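Local structure of nuclear receptor subfamily 0 group B member 1 (Mus musculus, 3F5C) at residues L64-Y69 and M263-L268; S161-C166 and S229-L234. The protein acts as a corepressor that lacks a DNA-binding domain and inhibits the transcriptional activity of other nuclear receptors through heterodimeric interactions. One frame throughout, in Å; residues are numbered along the deposited sequence.

Contact 1 of 2, residues L64-Y69 and M263-L268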
# COMPACT_ATOMS: atom_id res chain seq x y z
N LEU B 64 3.61 17.02 -16.89
CA LEU B 64 2.64 17.52 -15.93
C LEU B 64 1.55 16.52 -15.60
O LEU B 64 1.17 16.38 -14.44
CB LEU B 64 1.98 18.77 -16.46
CG LEU B 64 2.94 19.92 -16.71
CD1 LEU B 64 2.21 21.19 -16.36
CD2 LEU B 64 4.15 19.77 -15.85
N ARG B 65 1.04 15.83 -16.61
CA ARG B 65 0.16 14.70 -16.36
C ARG B 65 0.79 13.75 -15.33
O ARG B 65 0.13 13.33 -14.39
CB ARG B 65 -0.17 13.98 -17.67
CG ARG B 65 -1.28 12.93 -17.57
CD ARG B 65 -1.62 12.31 -18.93
NE ARG B 65 -1.98 13.33 -19.92
CZ ARG B 65 -1.24 13.67 -20.97
NH1 ARG B 65 -0.08 13.07 -21.21
NH2 ARG B 65 -1.67 14.61 -21.81
N PHE B 66 2.06 13.42 -15.50
CA PHE B 66 2.73 12.50 -14.60
C PHE B 66 2.67 13.02 -13.20
O PHE B 66 2.23 12.31 -12.30
CB PHE B 66 4.18 12.33 -15.01
CG PHE B 66 5.06 11.68 -13.96
CD1 PHE B 66 6.00 12.45 -13.25
CD2 PHE B 66 4.97 10.31 -13.69
CE1 PHE B 66 6.84 11.87 -12.27
CE2 PHE B 66 5.81 9.71 -12.73
CZ PHE B 66 6.75 10.51 -12.02
N VAL B 67 3.13 14.25 -13.02
CA VAL B 67 3.19 14.88 -11.70
C VAL B 67 1.80 14.99 -11.10
O VAL B 67 1.55 14.53 -9.99
CB VAL B 67 3.74 16.29 -11.83
CG1 VAL B 67 3.88 16.92 -10.49
CG2 VAL B 67 5.03 16.25 -12.53
N LYS B 68 0.91 15.60 -11.86
CA LYS B 68 -0.44 15.91 -11.44
C LYS B 68 -1.13 14.71 -10.78
O LYS B 68 -1.85 14.87 -9.81
CB LYS B 68 -1.23 16.39 -12.65
CG LYS B 68 -2.19 17.53 -12.43
CD LYS B 68 -2.72 18.00 -13.78
CE LYS B 68 -3.96 18.88 -13.65
NZ LYS B 68 -4.52 19.27 -14.98
N TYR B 69 -0.93 13.50 -11.32
CA TYR B 69 -1.64 12.32 -10.84
C TYR B 69 -1.02 11.68 -9.62
O TYR B 69 -1.61 10.78 -9.04
CB TYR B 69 -1.80 11.24 -11.92
CG TYR B 69 -2.81 11.57 -12.99
CD1 TYR B 69 -2.69 11.01 -14.26
CD2 TYR B 69 -3.86 12.45 -12.74
CE1 TYR B 69 -3.60 11.31 -15.25
CE2 TYR B 69 -4.77 12.76 -13.74
CZ TYR B 69 -4.63 12.18 -14.99
OH TYR B 69 -5.53 12.46 -16.00
N MET B 263 -2.14 24.77 -16.68
CA MET B 263 -1.88 23.33 -16.85
C MET B 263 -2.22 22.48 -15.62
O MET B 263 -2.58 21.31 -15.75
CB MET B 263 -0.43 23.12 -17.24
CG MET B 263 -0.07 23.88 -18.48
SD MET B 263 1.51 23.35 -19.15
CE MET B 263 1.17 21.65 -19.60
N LEU B 264 -2.10 23.07 -14.43
CA LEU B 264 -2.44 22.41 -13.17
C LEU B 264 -3.93 22.32 -13.02
O LEU B 264 -4.45 21.78 -12.04
CB LEU B 264 -1.89 23.17 -11.96
CG LEU B 264 -0.39 23.09 -11.71
CD1 LEU B 264 -0.01 23.93 -10.52
CD2 LEU B 264 0.04 21.66 -11.49
N CYS B 265 -4.62 22.87 -14.01
CA CYS B 265 -6.07 22.94 -13.97
C CYS B 265 -6.63 22.33 -15.24
O CYS B 265 -7.55 21.53 -15.19
CB CYS B 265 -6.51 24.40 -13.80
SG CYS B 265 -5.44 25.41 -12.71
N ALA B 266 -6.03 22.69 -16.37
CA ALA B 266 -6.53 22.27 -17.68
C ALA B 266 -6.39 20.78 -17.91
O ALA B 266 -5.89 20.06 -17.05
CB ALA B 266 -5.83 23.05 -18.80
N LYS B 267 -6.84 20.34 -19.09
CA LYS B 267 -6.91 18.92 -19.45
C LYS B 267 -7.46 18.11 -18.28
O LYS B 267 -8.55 18.39 -17.78
CB LYS B 267 -5.55 18.40 -19.96
CG LYS B 267 -4.39 18.64 -19.01
CD LYS B 267 -3.22 17.73 -19.29
CE LYS B 267 -2.11 17.94 -18.28
NZ LYS B 267 -1.82 19.38 -18.11
N LEU B 268 -6.69 17.11 -17.84
CA LEU B 268 -7.09 16.18 -16.79
C LEU B 268 -8.44 15.50 -17.06
O LEU B 268 -9.10 15.73 -18.07
CB LEU B 268 -7.05 16.83 -15.38
CG LEU B 268 -8.03 17.93 -14.96
CD1 LEU B 268 -9.43 17.39 -14.67
CD2 LEU B 268 -7.49 18.69 -13.75
OXT LEU B 268 -8.91 14.67 -16.27

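Contact 2 of 2, residues S161-C166 and S229-L234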
# COMPACT_ATOMS: atom_id res chain seq x y z
N SER B 161 24.91 17.33 -23.84
CA SER B 161 25.75 16.63 -22.86
C SER B 161 24.89 15.80 -21.89
O SER B 161 25.10 14.60 -21.72
CB SER B 161 26.59 17.62 -22.06
OG SER B 161 27.28 18.52 -22.90
N PHE B 162 23.92 16.45 -21.27
CA PHE B 162 23.02 15.76 -20.37
C PHE B 162 22.32 14.58 -21.06
O PHE B 162 22.39 13.44 -20.59
CB PHE B 162 21.98 16.72 -19.78
CG PHE B 162 20.91 16.04 -19.00
CD1 PHE B 162 21.16 15.53 -17.75
CD2 PHE B 162 19.64 15.90 -19.53
CE1 PHE B 162 20.15 14.87 -17.04
CE2 PHE B 162 18.64 15.26 -18.83
CZ PHE B 162 18.89 14.75 -17.59
N PHE B 163 21.66 14.84 -22.18
CA PHE B 163 20.95 13.79 -22.88
C PHE B 163 21.86 12.58 -23.05
O PHE B 163 21.54 11.48 -22.62
CB PHE B 163 20.49 14.28 -24.25
CG PHE B 163 19.18 15.01 -24.24
CD1 PHE B 163 18.84 15.86 -23.20
CD2 PHE B 163 18.29 14.87 -25.28
CE1 PHE B 163 17.63 16.54 -23.19
CE2 PHE B 163 17.08 15.55 -25.28
CZ PHE B 163 16.76 16.38 -24.23
N PHE B 164 23.02 12.82 -23.65
CA PHE B 164 23.95 11.75 -23.91
C PHE B 164 24.33 11.03 -22.64
O PHE B 164 24.33 9.81 -22.60
CB PHE B 164 25.20 12.28 -24.61
CG PHE B 164 24.95 12.74 -26.02
CD1 PHE B 164 24.96 11.84 -27.08
CD2 PHE B 164 24.71 14.08 -26.30
CE1 PHE B 164 24.72 12.28 -28.38
CE2 PHE B 164 24.48 14.52 -27.59
CZ PHE B 164 24.49 13.61 -28.64
N LYS B 165 24.65 11.77 -21.58
CA LYS B 165 24.98 11.10 -20.33
C LYS B 165 23.90 10.11 -19.94
O LYS B 165 24.20 8.99 -19.54
CB LYS B 165 25.21 12.08 -19.18
CG LYS B 165 26.07 11.47 -18.09
CD LYS B 165 27.48 11.14 -18.66
CE LYS B 165 28.22 10.02 -17.91
NZ LYS B 165 28.59 10.38 -16.52
N CYS B 166 22.64 10.52 -20.08
CA CYS B 166 21.52 9.67 -19.68
C CYS B 166 21.53 8.43 -20.53
O CYS B 166 21.37 7.32 -20.04
CB CYS B 166 20.20 10.39 -19.89
SG CYS B 166 19.94 11.75 -18.77
N SER B 229 25.24 11.51 -11.12
CA SER B 229 26.12 12.04 -12.14
C SER B 229 25.32 12.85 -13.15
O SER B 229 25.67 13.97 -13.48
CB SER B 229 26.83 10.89 -12.84
OG SER B 229 27.65 11.37 -13.88
N ALA B 230 24.24 12.25 -13.64
CA ALA B 230 23.33 12.91 -14.59
C ALA B 230 22.55 14.05 -13.96
O ALA B 230 22.34 15.08 -14.58
CB ALA B 230 22.37 11.91 -15.19
N LEU B 231 22.10 13.84 -12.73
CA LEU B 231 21.44 14.89 -11.96
C LEU B 231 22.30 16.15 -11.85
O LEU B 231 21.85 17.27 -12.10
CB LEU B 231 21.10 14.38 -10.57
CG LEU B 231 19.97 13.36 -10.44
CD1 LEU B 231 19.96 12.73 -9.05
CD2 LEU B 231 18.64 13.99 -10.74
N PHE B 232 23.55 15.97 -11.44
CA PHE B 232 24.51 17.07 -11.38
C PHE B 232 24.66 17.80 -12.72
O PHE B 232 24.79 19.01 -12.77
CB PHE B 232 25.86 16.52 -10.93
CG PHE B 232 26.99 17.48 -11.09
CD1 PHE B 232 27.31 18.36 -10.07
CD2 PHE B 232 27.74 17.47 -12.23
CE1 PHE B 232 28.38 19.24 -10.20
CE2 PHE B 232 28.79 18.34 -12.36
CZ PHE B 232 29.11 19.23 -11.35
N LEU B 233 24.64 17.04 -13.80
CA LEU B 233 24.80 17.62 -15.11
C LEU B 233 23.53 18.36 -15.55
O LEU B 233 23.54 19.13 -16.51
CB LEU B 233 25.16 16.50 -16.08
CG LEU B 233 25.78 16.93 -17.40
CD1 LEU B 233 26.88 17.93 -17.17
CD2 LEU B 233 26.28 15.71 -18.12
N LEU B 234 22.45 18.14 -14.82
CA LEU B 234 21.14 18.71 -15.13
C LEU B 234 20.95 20.07 -14.49
O LEU B 234 20.28 20.94 -15.05
CB LEU B 234 20.03 17.80 -14.62
CG LEU B 234 18.58 18.12 -14.98
CD1 LEU B 234 18.32 18.04 -16.47
CD2 LEU B 234 17.66 17.16 -14.27

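Contact 1 of 2, residues L64-Y69 and M263-L268
Leu64, Arg65 and Lys68, on the last turns of helix 49-68, face the irregular C-terminal tail 263-268 at three points, where their CA atoms lie 7.0 to 7.4 Å from those of Met263, Leu268 and Leu264 respectively; the closest pair is Lys68 with Leu264. The carbonyl of Met263 is the polar centre of this meeting. Lys68 stretches across to it, its chain extended beyond CG, and NZ donates to Met263 O at 2.9 Å with a C=O...N angle of 146°. From the opposite face of the same carbonyl plane, Lys267 NZ donates to Met263 O at 3.1 Å, at a more bent angle of 126°. This second bond depends on the tail folding back on itself: the Lys267 chain is extended at chi3 but turns at chi4 (-48°), bringing its ammonium round to the carbonyl. One oxygen thus holds two ammonium groups whose NZ atoms, Lys68 and Lys267, are 4.1 Å apart, and sharing this acceptor probably offsets part of their mutual repulsion. Leu268, although poorly ordered, lays its CB and CD2 beside the end of the Lys68 chain. One helical turn before Lys68, Leu64 meets Met263 in an apolar contact, the two side chains crossing at about a right angle. The CD1 branch of Leu64 does the touching, reaching CB, SD and CE of Met263. Met263 also packs on Leu60 and Leu61 of helix 49-68, while Leu264 turns to Leu82 and Val85 of helix 78-99. Met263 and Leu264 are the last two residues of the AF-2 motif, and the bond from Lys68 to Met263 joins the end of that motif to helix 49-68 of the nuclear receptor ligand-binding domain.

Contact 2 of 2, residues S161-C166 and S229-L234
Lys165 NZ donates to Ser229 OG at 3.0 Å, a weak hydrogen bond and the one polar link assigned between these two helical segments. The lysine chain gets there by bending at chi2 and again at chi4, while its CB stays against Leu233 CD2. The backbones run antiparallel, with an angle of 170° between the axes of the short segments and a closest approach of 9.4 Å; Phe162 pairs with Leu233 and Lys165 with Ala230 by nearest CA atoms. The Phe162 ring projects into the space between the two helices' backbones, with CG anti to the backbone N (chi1 171°). Leu234 CD1 sits over the centre of one face, 3.6 Å from the ring centroid and 13° off the normal, a well-centred CH-pi contact. Cys166 SG lies above the opposite face, displaced toward the rim, so the ring is flanked by leucine and sulfur. At the ring's edge, CE1 of Phe162 comes to 3.3 Å from Ala230 O, while Ala230 CB lies 4.1 Å from the same CE1. Leu233 CD2 rests against helix 155-168, 3.9 Å from both Ser161 O and Lys165 CB. Helices 155-168 and 222-234 therefore pack side by side, and helix 78-99 packs against both, touching Phe162 through Leu95 and Leu234 through Pro91 and Met94.

In the fold
Contacts 1 and 2 lie on opposite sides of the chain's centre, at about 14 and 12 Å from it, and their own centres are about 26 Å apart. Their nearest atoms stay about 12 Å from each other, so neither touches the other directly. Helix 78-99 is a shared neighbour, bordering the two contacts at different points along its length. In sequence, both segments of contact 2 fall between those of contact 1, which brings chain regions 194 residues apart together. Contact 1 is a surface contact holding part of the AF-2 motif; contact 2 is partly buried helix packing within the same ligand-binding domain.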